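Local structure of ribosomal-protein-S5-alanine N-acetyltransferase (3IGR) at residues Ala35-Lys40 / Ala136-Asn141; Gly111-Ala116 / Ala145-Ala150; Val119-Met124 / His131-Ala136; Leu163-Asn166 / Asp171-Leu174. The protein probably transfers the acetyl group of acetyl-CoA to the N-terminal alanine of ribosomal protein uS5, releasing free CoA. All blocks are in the same frame, centred on the assembly; numbering follows the deposited sequence. Where two conformers were deposited one is given.

Strand 132-137 ties the four contacts together. Contact 3 packs it against helix 112-126, and contact 1 takes up the chain where the strand ends, so the two share Ala136 although their centres lie about 19 Å apart. Contact 2 sets helix 142-150 beside helix 112-126. It reaches contact 1 through Leu148 CD1, 3.4 Å from Tyr137 CD2, and its centre is about 12 Å from that of contact 3. Contact 4 is closest to contact 1, with centres about 6 Å apart; Tyr137 O and Ile173 N, 2.8 Å apart, probably hydrogen-bond there. Bound sodium ions lie about 3 Å from the side chain of Arg114 and about 6 Å from the side chain of Ile165.

Contact 1. Residues Ala35-Lys40 / Ala136-Asn141; sequences APWEPK and AYIPRN
Trp37 lays the benzene part of its indole against Asn141 in a contact of van der Waals packing, with no hydrogen bond between 35-40 and 136-141. The tightest approach is CZ3 of Trp37 to CB of Asn141, 3.6 Å. The amide follows at a slant, its plane 38° from the indole plane, and ND2 of Asn141 lies 4.0 Å from CE3 of Trp37. A broad, rigid tryptophan suits this place because one ring can cover several small groups of a turn: CH2 of Trp37 also comes to 4.1 Å from the carbonyl O of Arg140. Ile138 adds an aliphatic touch: its CD1 lies 4.0 Å from the backbone O of Trp37 and 4.3 Å from CE3 of the same residue. On the tryptophan's own side, Pro36 CB lies over one face of the indole, offset toward the rim.

Two of the partners also have polar bonds outside the contact. Arg140 extends its aliphatic part past the indole while its guanidinium forms a salt bridge with Glu170. The side chain of Asn141, with CG anti to the backbone N (chi1 -165°), sends OD1 to the backbone N of Ser144. Asparagine fits this position because its short amide can accept that N-H while CB packs on Trp37. A type I beta turn from Ile138 to Asn141, closed by Asn141 N to Ile138 O at 2.8 Å, thus leads from strand 132-137 into the N-cap of helix 142-150, a beta-to-alpha connection of the GNAT fold.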
loop_
_atom_site.group_PDB
_atom_site.type_symbol
_atom_site.label_atom_id
_atom_site.label_comp_id
_atom_site.label_asym_id
_atom_site.label_seq_id
_atom_site.Cartn_x
_atom_site.Cartn_y
_atom_site.Cartn_z
ATOM N N ALA A 35 12.583 5.624 -24.630
ATOM C CA ALA A 35 13.620 6.555 -25.128
ATOM C C ALA A 35 13.749 7.892 -24.369
ATOM O O ALA A 35 14.868 8.290 -24.015
ATOM C CB ALA A 35 13.455 6.787 -26.630
ATOM N N PRO A 36 12.613 8.580 -24.092
ATOM C CA PRO A 36 12.686 9.839 -23.327
ATOM C C PRO A 36 13.101 9.652 -21.860
ATOM O O PRO A 36 13.525 10.605 -21.204
ATOM C CB PRO A 36 11.239 10.383 -23.384
ATOM C CG PRO A 36 10.495 9.507 -24.305
ATOM C CD PRO A 36 11.214 8.214 -24.380
ATOM N N TRP A 37 12.998 8.429 -21.359
ATOM C CA TRP A 37 13.186 8.169 -19.935
ATOM C C TRP A 37 14.510 7.485 -19.553
ATOM O O TRP A 37 14.930 7.530 -18.398
ATOM C CB TRP A 37 12.010 7.344 -19.436
ATOM C CG TRP A 37 10.699 8.037 -19.611
ATOM C CD1 TRP A 37 9.734 7.744 -20.526
ATOM C CD2 TRP A 37 10.209 9.148 -18.851
ATOM N NE1 TRP A 37 8.664 8.592 -20.377
ATOM C CE2 TRP A 37 8.930 9.469 -19.360
ATOM C CE3 TRP A 37 10.728 9.906 -17.794
ATOM C CZ2 TRP A 37 8.151 10.508 -18.836
ATOM C CZ3 TRP A 37 9.955 10.946 -17.272
ATOM C CH2 TRP A 37 8.679 11.234 -17.799
ATOM N N GLU A 38 15.165 6.857 -20.521
ATOM C CA GLU A 38 16.323 6.019 -20.231
ATOM C C GLU A 38 17.494 6.344 -21.150
ATOM O O GLU A 38 17.297 6.926 -22.197
ATOM C CB GLU A 38 15.931 4.537 -20.305
ATOM C CG GLU A 38 15.090 4.079 -19.090
ATOM C CD GLU A 38 14.653 2.628 -19.179
ATOM O OE1 GLU A 38 13.891 2.179 -18.295
ATOM O OE2 GLU A 38 15.064 1.938 -20.138
ATOM N N PRO A 39 18.723 5.982 -20.756
ATOM C CA PRO A 39 19.853 6.282 -21.645
ATOM C C PRO A 39 19.711 5.621 -23.016
ATOM O O PRO A 39 19.070 4.569 -23.127
ATOM C CB PRO A 39 21.043 5.685 -20.896
ATOM C CG PRO A 39 20.629 5.714 -19.447
ATOM C CD PRO A 39 19.164 5.401 -19.470
ATOM N N LYS A 40 20.262 6.265 -24.047
ATOM C CA LYS A 40 20.380 5.682 -25.402
ATOM C C LYS A 40 20.876 4.239 -25.306
ATOM O O LYS A 40 21.830 3.952 -24.564
ATOM C CB LYS A 40 21.376 6.504 -26.246
ATOM C CG LYS A 40 21.550 6.043 -27.692
ATOM C CD LYS A 40 22.612 6.860 -28.437
ATOM C CE LYS A 40 22.751 6.391 -29.893
ATOM N NZ LYS A 40 23.906 7.087 -30.580
ATOM N N ALA A 136 16.867 6.215 -8.028
ATOM C CA ALA A 136 16.965 7.594 -8.479
ATOM C C ALA A 136 15.990 7.787 -9.645
ATOM O O ALA A 136 15.880 6.924 -10.513
ATOM C CB ALA A 136 18.372 7.894 -8.935
ATOM N N TYR A 137 15.292 8.913 -9.664
ATOM C CA TYR A 137 14.266 9.153 -10.681
ATOM C C TYR A 137 14.241 10.611 -11.107
ATOM O O TYR A 137 14.517 11.520 -10.300
ATOM C CB TYR A 137 12.886 8.703 -10.179
ATOM C CG TYR A 137 12.296 9.523 -9.047
ATOM C CD1 TYR A 137 11.440 10.601 -9.313
ATOM C CD2 TYR A 137 12.561 9.203 -7.707
ATOM C CE1 TYR A 137 10.870 11.346 -8.287
ATOM C CE2 TYR A 137 11.989 9.946 -6.659
ATOM C CZ TYR A 137 11.153 11.008 -6.957
ATOM O OH TYR A 137 10.610 11.750 -5.941
ATOM N N ILE A 138 13.912 10.833 -12.379
ATOM C CA ILE A 138 13.756 12.186 -12.901
ATOM C C ILE A 138 12.495 12.793 -12.233
ATOM O O ILE A 138 11.438 12.153 -12.220
ATOM C CB ILE A 138 13.613 12.180 -14.454
ATOM C CG1 ILE A 138 14.891 11.660 -15.128
ATOM C CG2 ILE A 138 13.253 13.596 -14.984
ATOM C CD1 ILE A 138 14.681 11.060 -16.543
ATOM N N PRO A 139 12.595 14.019 -11.684
ATOM C CA PRO A 139 11.457 14.538 -10.915
ATOM C C PRO A 139 10.117 14.508 -11.656
ATOM O O PRO A 139 9.089 14.307 -11.019
ATOM C CB PRO A 139 11.856 15.992 -10.597
ATOM C CG PRO A 139 13.327 16.013 -10.672
ATOM C CD PRO A 139 13.725 14.963 -11.705
ATOM N N ARG A 140 10.106 14.691 -12.973
ATOM C CA ARG A 140 8.822 14.726 -13.670
ATOM C C ARG A 140 8.262 13.329 -13.985
ATOM O O ARG A 140 7.167 13.209 -14.521
ATOM C CB ARG A 140 8.857 15.651 -14.901
ATOM C CG ARG A 140 9.603 15.099 -16.087
ATOM C CD ARG A 140 9.841 16.167 -17.155
ATOM N NE ARG A 140 10.614 15.595 -18.259
ATOM C CZ ARG A 140 11.944 15.513 -18.309
ATOM N NH1 ARG A 140 12.710 15.986 -17.327
ATOM N NH2 ARG A 140 12.510 14.957 -19.364
ATOM N N ASN A 141 9.018 12.283 -13.649
ATOM C CA ASN A 141 8.508 10.912 -13.711
ATOM C C ASN A 141 7.624 10.608 -12.491
ATOM O O ASN A 141 8.056 9.948 -11.536
ATOM C CB ASN A 141 9.671 9.914 -13.802
ATOM C CG ASN A 141 9.225 8.524 -14.220
ATOM O OD1 ASN A 141 8.031 8.215 -14.251
ATOM N ND2 ASN A 141 10.193 7.668 -14.526
#

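Contact 2. Residues Gly111-Ala116 / Ala145-Ala150; sequences GIMRRA and AKVLAA
Met113 and Arg114 of helix 112-116 meet Val147 and Ala150 of helix 145-150, the two short axes passing 9.5 Å apart with their N-to-C directions 40° from parallel (crossing angle -40°), and the CA atoms of Arg114 and Val147 coming within 5.3 Å. Where the backbones come nearest, the 145-150 side offers small side chains, Val147 and Ala150. Val147 points at the other helix and lays its CG2 branch 4.2 Å from CB of Met113; the same methyl is 4.3 Å from the backbone N of Arg114. Met113, modelled as selenomethionine, presents only the root of its chain here, since bends at chi2 and chi3 carry the selenium end away. One turn after Val147, the methyl of Ala150 meets CD of Arg114 at 3.9 Å, an aliphatic touch to which a compact alanine is well suited.

Arg114 bends at its third torsion (chi3 65°), which folds the guanidinium back over its own helix start, where Gly111 O lies 4.1 Å above the guanidinium plane. Gly111 is the N-cap residue; glycine fits both its positive phi and the nearness of Arg114 NH1, having no side chain to obstruct that group. The polar end of Arg114 is then used across the dimer, where NH2 donates to OD1 of Asn76 of the second subunit.

Beneath the pair lies the central sheet: Met113 and Leu148 both pack on Tyr101 of strand 96-103, Leu148 also covers Ala135 and Tyr137 of strand 132-137, and Met113 reaches Val84 of strand 79-90, so the two helices lie side by side over neighbouring strands.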
loop_
_atom_site.group_PDB
_atom_site.type_symbol
_atom_site.label_atom_id
_atom_site.label_comp_id
_atom_site.label_asym_id
_atom_site.label_seq_id
_atom_site.Cartn_x
_atom_site.Cartn_y
_atom_site.Cartn_z
ATOM N N GLY A 111 -0.759 -1.215 -10.713
ATOM C CA GLY A 111 0.095 -1.470 -9.556
ATOM C C GLY A 111 1.080 -2.618 -9.745
ATOM O O GLY A 111 1.630 -3.143 -8.769
ATOM N N ILE A 112 1.312 -3.022 -10.990
ATOM C CA ILE A 112 2.162 -4.188 -11.231
ATOM C C ILE A 112 3.601 -3.859 -10.815
ATOM O O ILE A 112 4.286 -4.697 -10.236
ATOM C CB ILE A 112 2.091 -4.675 -12.700
ATOM C CG1 ILE A 112 0.681 -5.211 -13.020
ATOM C CG2 ILE A 112 3.143 -5.744 -12.991
ATOM C CD1 ILE A 112 0.365 -5.219 -14.481
HETATM N N MSE A 113 4.043 -2.635 -11.100
HETATM C CA MSE A 113 5.412 -2.251 -10.825
HETATM C C MSE A 113 5.662 -2.210 -9.315
HETATM O O MSE A 113 6.675 -2.712 -8.831
HETATM C CB MSE A 113 5.725 -0.900 -11.465
HETATM C CG MSE A 113 7.210 -0.588 -11.523
HETATM SE SE MSE A 113 8.102 -1.442 -13.048
HETATM C CE MSE A 113 8.225 -3.320 -12.467
ATOM N N ARG A 114 4.746 -1.580 -8.589
ATOM C CA ARG A 114 4.815 -1.508 -7.136
ATOM C C ARG A 114 4.942 -2.900 -6.496
ATOM O O ARG A 114 5.846 -3.125 -5.676
ATOM C CB ARG A 114 3.589 -0.780 -6.585
ATOM C CG ARG A 114 3.634 -0.556 -5.080
ATOM C CD ARG A 114 2.264 -0.190 -4.536
ATOM N NE ARG A 114 1.302 -1.285 -4.682
ATOM C CZ ARG A 114 0.179 -1.214 -5.388
ATOM N NH1 ARG A 114 -0.154 -0.098 -6.007
ATOM N NH2 ARG A 114 -0.621 -2.255 -5.453
ATOM N N ARG A 115 4.068 -3.828 -6.885
ATOM C CA ARG A 115 4.126 -5.203 -6.364
ATOM C C ARG A 115 5.410 -5.927 -6.724
ATOM O O ARG A 115 5.999 -6.599 -5.873
ATOM C CB ARG A 115 2.924 -6.057 -6.819
ATOM C CG ARG A 115 1.548 -5.543 -6.417
ATOM C CD ARG A 115 0.442 -6.600 -6.745
ATOM N NE ARG A 115 0.457 -7.732 -5.803
ATOM C CZ ARG A 115 -0.548 -8.601 -5.629
ATOM N NH1 ARG A 115 -1.657 -8.508 -6.346
ATOM N NH2 ARG A 115 -0.446 -9.576 -4.738
ATOM N N ALA A 116 5.839 -5.803 -7.986
ATOM C CA ALA A 116 7.077 -6.448 -8.453
ATOM C C ALA A 116 8.308 -5.971 -7.682
ATOM O O ALA A 116 9.148 -6.779 -7.261
ATOM C CB ALA A 116 7.262 -6.234 -9.980
ATOM N N ALA A 145 7.917 8.112 -9.160
ATOM C CA ALA A 145 7.918 8.726 -7.825
ATOM C C ALA A 145 6.892 8.033 -6.923
ATOM O O ALA A 145 7.186 7.734 -5.769
ATOM C CB ALA A 145 7.601 10.219 -7.907
ATOM N N LYS A 146 5.703 7.774 -7.464
ATOM C CA LYS A 146 4.616 7.174 -6.680
ATOM C C LYS A 146 4.897 5.741 -6.262
ATOM O O LYS A 146 4.570 5.346 -5.145
ATOM C CB LYS A 146 3.270 7.307 -7.393
ATOM C CG LYS A 146 2.472 8.558 -6.962
ATOM C CD LYS A 146 3.377 9.817 -6.800
ATOM C CE LYS A 146 4.007 9.923 -5.392
ATOM N NZ LYS A 146 5.124 10.906 -5.321
ATOM N N VAL A 147 5.533 4.979 -7.146
ATOM C CA VAL A 147 5.982 3.645 -6.808
ATOM C C VAL A 147 6.896 3.715 -5.580
ATOM O O VAL A 147 6.621 3.078 -4.565
ATOM C CB VAL A 147 6.721 2.969 -7.991
ATOM C CG1 VAL A 147 7.540 1.772 -7.501
ATOM C CG2 VAL A 147 5.724 2.545 -9.066
ATOM N N LEU A 148 7.966 4.501 -5.684
ATOM C CA LEU A 148 8.958 4.617 -4.614
ATOM C C LEU A 148 8.340 5.102 -3.305
ATOM O O LEU A 148 8.632 4.552 -2.241
ATOM C CB LEU A 148 10.130 5.512 -5.042
ATOM C CG LEU A 148 10.975 4.958 -6.200
ATOM C CD1 LEU A 148 11.999 5.973 -6.676
ATOM C CD2 LEU A 148 11.668 3.673 -5.812
ATOM N N ALA A 149 7.476 6.110 -3.385
ATOM C CA ALA A 149 6.791 6.607 -2.194
ATOM C C ALA A 149 5.958 5.500 -1.552
ATOM O O ALA A 149 5.955 5.340 -0.321
ATOM C CB ALA A 149 5.898 7.814 -2.542
ATOM N N ALA A 150 5.263 4.722 -2.380
ATOM C CA ALA A 150 4.364 3.688 -1.867
ATOM C C ALA A 150 5.136 2.572 -1.149
ATOM O O ALA A 150 4.583 1.878 -0.278
ATOM C CB ALA A 150 3.502 3.111 -2.985
#

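Contact 3. Residues Val119-Met124 / His131-Ala136; sequences VTIDWM and HRIMAA
No ring of the two segments enters the meeting of Ile121 and Met124 with Ile133; their flat groups are turned to other partners. The indole of Trp123 makes an edge-to-face stack with Phe68, and in the conformer given the guanidinium of Arg132 forms a salt bridge with Glu156. The selenium of Met134 is modelled in the plane of that guanidinium at its edge, but both residues have alternate conformers, so this detail is doubtful.

What remains across the contact is aliphatic and buried. Ile133 is the one strand residue involved, and its CB is directed toward the helix. Its CG1 stands beside the backbone N, anti to the carbonyl carbon (chi1 -58°), and this one arm touches two helix residues three positions apart. CG1 of Ile133 lies 4.4 Å from CG1 of Ile121, while CD1 of Ile133 lies 4.1 Å from CB of Met124. A beta-branched isoleucine suits a strand, and its longer arm here bridges one turn of the helix. Met124, modelled as selenomethionine, touches Ile133 with the base of its chain; the chain bends at its second and third torsions, and the side chain also packs on Tyr86 and Ile89 of strand 79-90. Ile121 also packs on Tyr86, and Ile133 on Val99, which joins the contact to the neighbouring strands.

A backbone hydrogen bond links Met124 of the helix to Leu130 of the short connection that leads to the strand. Helix 112-126 is thereby packed on the strand that follows it, completing the beta-alpha-beta crossover between the parallel strands 96-103 and 132-137 of the GNAT acetyltransferase fold.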
loop_
_atom_site.group_PDB
_atom_site.type_symbol
_atom_site.label_atom_id
_atom_site.label_comp_id
_atom_site.label_asym_id
_atom_site.label_seq_id
_atom_site.Cartn_x
_atom_site.Cartn_y
_atom_site.Cartn_z
ATOM N N VAL A 119 8.142 -6.961 -3.725
ATOM C CA VAL A 119 8.362 -8.350 -3.374
ATOM C C VAL A 119 9.846 -8.689 -3.539
ATOM O O VAL A 119 10.408 -9.431 -2.741
ATOM C CB VAL A 119 7.407 -9.284 -4.136
ATOM C CG1 VAL A 119 7.838 -9.492 -5.605
ATOM C CG2 VAL A 119 7.241 -10.576 -3.385
ATOM N N THR A 120 10.479 -8.097 -4.543
ATOM C CA THR A 120 11.912 -8.293 -4.746
ATOM C C THR A 120 12.799 -7.498 -3.767
ATOM O O THR A 120 13.827 -8.007 -3.347
ATOM C CB THR A 120 12.315 -8.038 -6.198
ATOM O OG1 THR A 120 11.947 -6.699 -6.570
ATOM C CG2 THR A 120 11.627 -9.034 -7.099
ATOM N N ILE A 121 12.416 -6.276 -3.394
ATOM C CA ILE A 121 13.142 -5.545 -2.343
ATOM C C ILE A 121 13.119 -6.372 -1.059
ATOM O O ILE A 121 14.134 -6.515 -0.360
ATOM C CB ILE A 121 12.544 -4.141 -2.029
ATOM C CG1 ILE A 121 13.138 -3.062 -2.909
ATOM C CG2 ILE A 121 12.969 -3.648 -0.669
ATOM C CD1 ILE A 121 12.832 -3.156 -4.314
ATOM N N ASP A 122 11.948 -6.906 -0.744
ATOM C CA ASP A 122 11.782 -7.711 0.444
ATOM C C ASP A 122 12.738 -8.903 0.445
ATOM O O ASP A 122 13.325 -9.260 1.485
ATOM C CB ASP A 122 10.356 -8.230 0.473
ATOM C CG ASP A 122 9.694 -7.960 1.757
ATOM O OD1 ASP A 122 8.977 -6.932 1.816
ATOM O OD2 ASP A 122 9.900 -8.750 2.709
ATOM N N TRP A 123 12.870 -9.527 -0.722
ATOM C CA TRP A 123 13.805 -10.628 -0.882
ATOM C C TRP A 123 15.281 -10.167 -0.788
ATOM O O TRP A 123 16.108 -10.852 -0.203
ATOM C CB TRP A 123 13.513 -11.371 -2.184
ATOM C CG TRP A 123 14.347 -12.594 -2.374
ATOM C CD1 TRP A 123 14.111 -13.850 -1.860
ATOM C CD2 TRP A 123 15.534 -12.696 -3.157
ATOM N NE1 TRP A 123 15.096 -14.717 -2.268
ATOM C CE2 TRP A 123 15.981 -14.038 -3.067
ATOM C CE3 TRP A 123 16.266 -11.785 -3.936
ATOM C CZ2 TRP A 123 17.136 -14.488 -3.716
ATOM C CZ3 TRP A 123 17.412 -12.244 -4.598
ATOM C CH2 TRP A 123 17.835 -13.578 -4.469
HETATM N N MSE A 124 15.601 -9.007 -1.355
HETATM C CA MSE A 124 16.970 -8.490 -1.291
HETATM C C MSE A 124 17.393 -8.217 0.171
HETATM O O MSE A 124 18.562 -8.399 0.546
HETATM C CB MSE A 124 17.113 -7.230 -2.139
HETATM C CG MSE A 124 16.906 -7.469 -3.646
HETATM SE SE MSE A 124 18.323 -8.624 -4.348
HETATM C CE MSE A 124 19.848 -7.480 -4.061
ATOM N N HIS A 131 21.638 -4.017 3.244
ATOM C CA HIS A 131 21.313 -2.982 4.223
ATOM C C HIS A 131 20.528 -1.823 3.594
ATOM O O HIS A 131 19.711 -1.196 4.267
ATOM C CB HIS A 131 22.600 -2.434 4.852
ATOM C CG HIS A 131 22.390 -1.278 5.782
ATOM N ND1 HIS A 131 21.675 -1.386 6.953
ATOM C CD2 HIS A 131 22.808 0.007 5.716
ATOM C CE1 HIS A 131 21.661 -0.218 7.571
ATOM N NE2 HIS A 131 22.340 0.644 6.837
ATOM N N ARG A 132 20.788 -1.561 2.311
ATOM C CA ARG A 132 20.343 -0.323 1.637
ATOM C C ARG A 132 20.046 -0.608 0.171
ATOM O O ARG A 132 20.844 -1.281 -0.497
ATOM C CB ARG A 132 21.445 0.748 1.739
ATOM C CG ARG A 132 21.275 2.003 0.854
ATOM C CD ARG A 132 22.601 2.793 0.771
ATOM N NE ARG A 132 22.524 3.957 -0.112
ATOM C CZ ARG A 132 21.999 5.131 0.239
ATOM N NH1 ARG A 132 21.495 5.304 1.459
ATOM N NH2 ARG A 132 21.966 6.136 -0.631
ATOM N N ILE A 133 18.916 -0.109 -0.328
ATOM C CA ILE A 133 18.598 -0.169 -1.759
ATOM C C ILE A 133 18.406 1.279 -2.185
ATOM O O ILE A 133 17.623 2.022 -1.540
ATOM C CB ILE A 133 17.296 -0.987 -2.105
ATOM C CG1 ILE A 133 17.349 -2.440 -1.615
ATOM C CG2 ILE A 133 17.018 -0.991 -3.598
ATOM C CD1 ILE A 133 18.282 -3.320 -2.373
HETATM N N MSE A 134 19.110 1.686 -3.220
HETATM C CA MSE A 134 19.082 3.011 -3.779
HETATM C C MSE A 134 18.256 3.057 -5.067
HETATM O O MSE A 134 18.318 2.188 -5.858
HETATM C CB MSE A 134 20.502 3.479 -4.094
HETATM C CG MSE A 134 21.341 3.928 -2.909
HETATM SE SE MSE A 134 23.298 4.152 -3.172
HETATM C CE MSE A 134 23.654 2.741 -4.363
ATOM N N ALA A 135 17.502 4.113 -5.246
ATOM C CA ALA A 135 16.742 4.373 -6.465
ATOM C C ALA A 135 16.829 5.862 -6.742
ATOM O O ALA A 135 16.892 6.664 -5.797
ATOM C CB ALA A 135 15.279 3.956 -6.310
ATOM N N ALA A 136 16.867 6.215 -8.028
ATOM C CA ALA A 136 16.965 7.594 -8.479
ATOM C C ALA A 136 15.990 7.787 -9.645
ATOM O O ALA A 136 15.880 6.924 -10.513
ATOM C CB ALA A 136 18.372 7.894 -8.935
#

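Contact 4. Residues Leu163-Asn166 / Asp171-Leu174; sequences LYIN and DHIL
Rotation of His172 about its first torsion to -77°, with CG beside the backbone N and anti to the carbonyl carbon, swings the imidazole toward Leu163 and Ile165. Ile165 answers with a similar first torsion (-70°) and an extended second one (167°), which brings CD1 to the ring. That methyl meets His172 at the ring edge, close to its plane, with Ile165 CD1 3.9 Å from His172 NE2. Leu163 comes in more obliquely and makes the wider contact: its CB is 3.8 Å from NE2 of His172, and its CD1 branch is 3.8 Å from CE1 of the same ring.

The two segments belong to a beta hairpin, strand 164-165 running antiparallel to the start of strand 168-178. Backbone pairing joins Leu163 to Glu170. His172 follows Glu170 by two residues; on the facing chain a corner falls at residue 163. Before the corner the chain is strand 154-162, which also pairs with strand 168-178, as in the backbone bond between His172 and Ala159. Leu163 at the corner and Ile165 in the short strand both reach the His172 ring, with no hydrogen bond linking 163-166 to 171-174 directly.

NE2 of His172 is buried here with no polar partner in the model, as its neighbours across the contact are hydrocarbon. The imidazole offers carbon as well as nitrogen at its rim, and its CE1 packs on CD1 of Leu163. Tyr162 meets the same ring with planes about 55° apart. Ile138, from the turn after strand 132-137, packs against both His172 and Ile165, and the Ile165 side chain lies about 6 Å from a bound sodium ion.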
loop_
_atom_site.group_PDB
_atom_site.type_symbol
_atom_site.label_atom_id
_atom_site.label_comp_id
_atom_site.label_asym_id
_atom_site.label_seq_id
_atom_site.Cartn_x
_atom_site.Cartn_y
_atom_site.Cartn_z
ATOM N N LEU A 163 22.263 12.040 -15.149
ATOM C CA LEU A 163 22.382 11.061 -16.217
ATOM C C LEU A 163 22.044 11.688 -17.556
ATOM O O LEU A 163 21.156 12.550 -17.651
ATOM C CB LEU A 163 21.424 9.898 -15.994
ATOM C CG LEU A 163 21.953 8.730 -15.197
ATOM C CD1 LEU A 163 20.804 7.768 -14.810
ATOM C CD2 LEU A 163 23.005 8.030 -16.058
ATOM N N TYR A 164 22.744 11.239 -18.587
ATOM C CA TYR A 164 22.584 11.820 -19.921
ATOM C C TYR A 164 21.530 11.010 -20.639
ATOM O O TYR A 164 21.708 9.826 -20.895
ATOM C CB TYR A 164 23.915 11.801 -20.673
ATOM C CG TYR A 164 23.953 12.713 -21.889
ATOM C CD1 TYR A 164 24.187 14.083 -21.746
ATOM C CD2 TYR A 164 23.727 12.209 -23.166
ATOM C CE1 TYR A 164 24.224 14.943 -22.859
ATOM C CE2 TYR A 164 23.748 13.063 -24.303
ATOM C CZ TYR A 164 24.002 14.417 -24.136
ATOM O OH TYR A 164 24.045 15.250 -25.235
ATOM N N ILE A 165 20.391 11.640 -20.885
ATOM C CA ILE A 165 19.232 10.945 -21.402
ATOM C C ILE A 165 18.668 11.729 -22.577
ATOM O O ILE A 165 18.383 12.918 -22.436
ATOM C CB ILE A 165 18.155 10.778 -20.296
ATOM C CG1 ILE A 165 18.637 9.774 -19.234
ATOM C CG2 ILE A 165 16.824 10.336 -20.912
ATOM C CD1 ILE A 165 17.823 9.754 -17.943
ATOM N N ASN A 166 18.512 11.073 -23.736
ATOM C CA ASN A 166 17.833 11.707 -24.879
ATOM C C ASN A 166 18.455 13.082 -25.190
ATOM O O ASN A 166 17.743 14.053 -25.377
ATOM C CB ASN A 166 16.310 11.842 -24.603
ATOM C CG ASN A 166 15.504 12.114 -25.865
ATOM O OD1 ASN A 166 15.904 11.736 -26.961
ATOM N ND2 ASN A 166 14.352 12.753 -25.708
ATOM N N ASP A 171 18.371 16.054 -14.138
ATOM C CA ASP A 171 18.316 16.054 -12.684
ATOM C C ASP A 171 17.631 14.748 -12.203
ATOM O O ASP A 171 16.731 14.229 -12.876
ATOM C CB ASP A 171 17.517 17.284 -12.177
ATOM C CG ASP A 171 18.188 18.635 -12.500
ATOM O OD1 ASP A 171 19.322 18.676 -13.021
ATOM O OD2 ASP A 171 17.582 19.687 -12.203
ATOM N N HIS A 172 18.076 14.204 -11.064
ATOM C CA HIS A 172 17.421 13.045 -10.459
ATOM C C HIS A 172 17.282 13.215 -8.971
ATOM O O HIS A 172 18.210 13.712 -8.309
ATOM C CB HIS A 172 18.242 11.776 -10.666
ATOM C CG HIS A 172 18.140 11.207 -12.043
ATOM N ND1 HIS A 172 17.711 9.924 -12.287
ATOM C CD2 HIS A 172 18.442 11.739 -13.249
ATOM C CE1 HIS A 172 17.752 9.683 -13.583
ATOM N NE2 HIS A 172 18.200 10.767 -14.191
ATOM N N ILE A 173 16.139 12.777 -8.447
ATOM C CA ILE A 173 15.929 12.674 -7.012
ATOM C C ILE A 173 16.628 11.424 -6.510
ATOM O O ILE A 173 16.492 10.368 -7.108
ATOM C CB ILE A 173 14.413 12.609 -6.654
ATOM C CG1 ILE A 173 13.652 13.798 -7.258
ATOM C CG2 ILE A 173 14.219 12.529 -5.154
ATOM C CD1 ILE A 173 14.108 15.169 -6.767
ATOM N N LEU A 174 17.390 11.537 -5.435
ATOM C CA LEU A 174 18.033 10.356 -4.856
ATOM C C LEU A 174 17.181 9.862 -3.697
ATOM O O LEU A 174 16.784 10.643 -2.826
ATOM C CB LEU A 174 19.461 10.668 -4.372
ATOM C CG LEU A 174 20.359 11.464 -5.340
ATOM C CD1 LEU A 174 21.598 11.986 -4.648
ATOM C CD2 LEU A 174 20.716 10.620 -6.541
#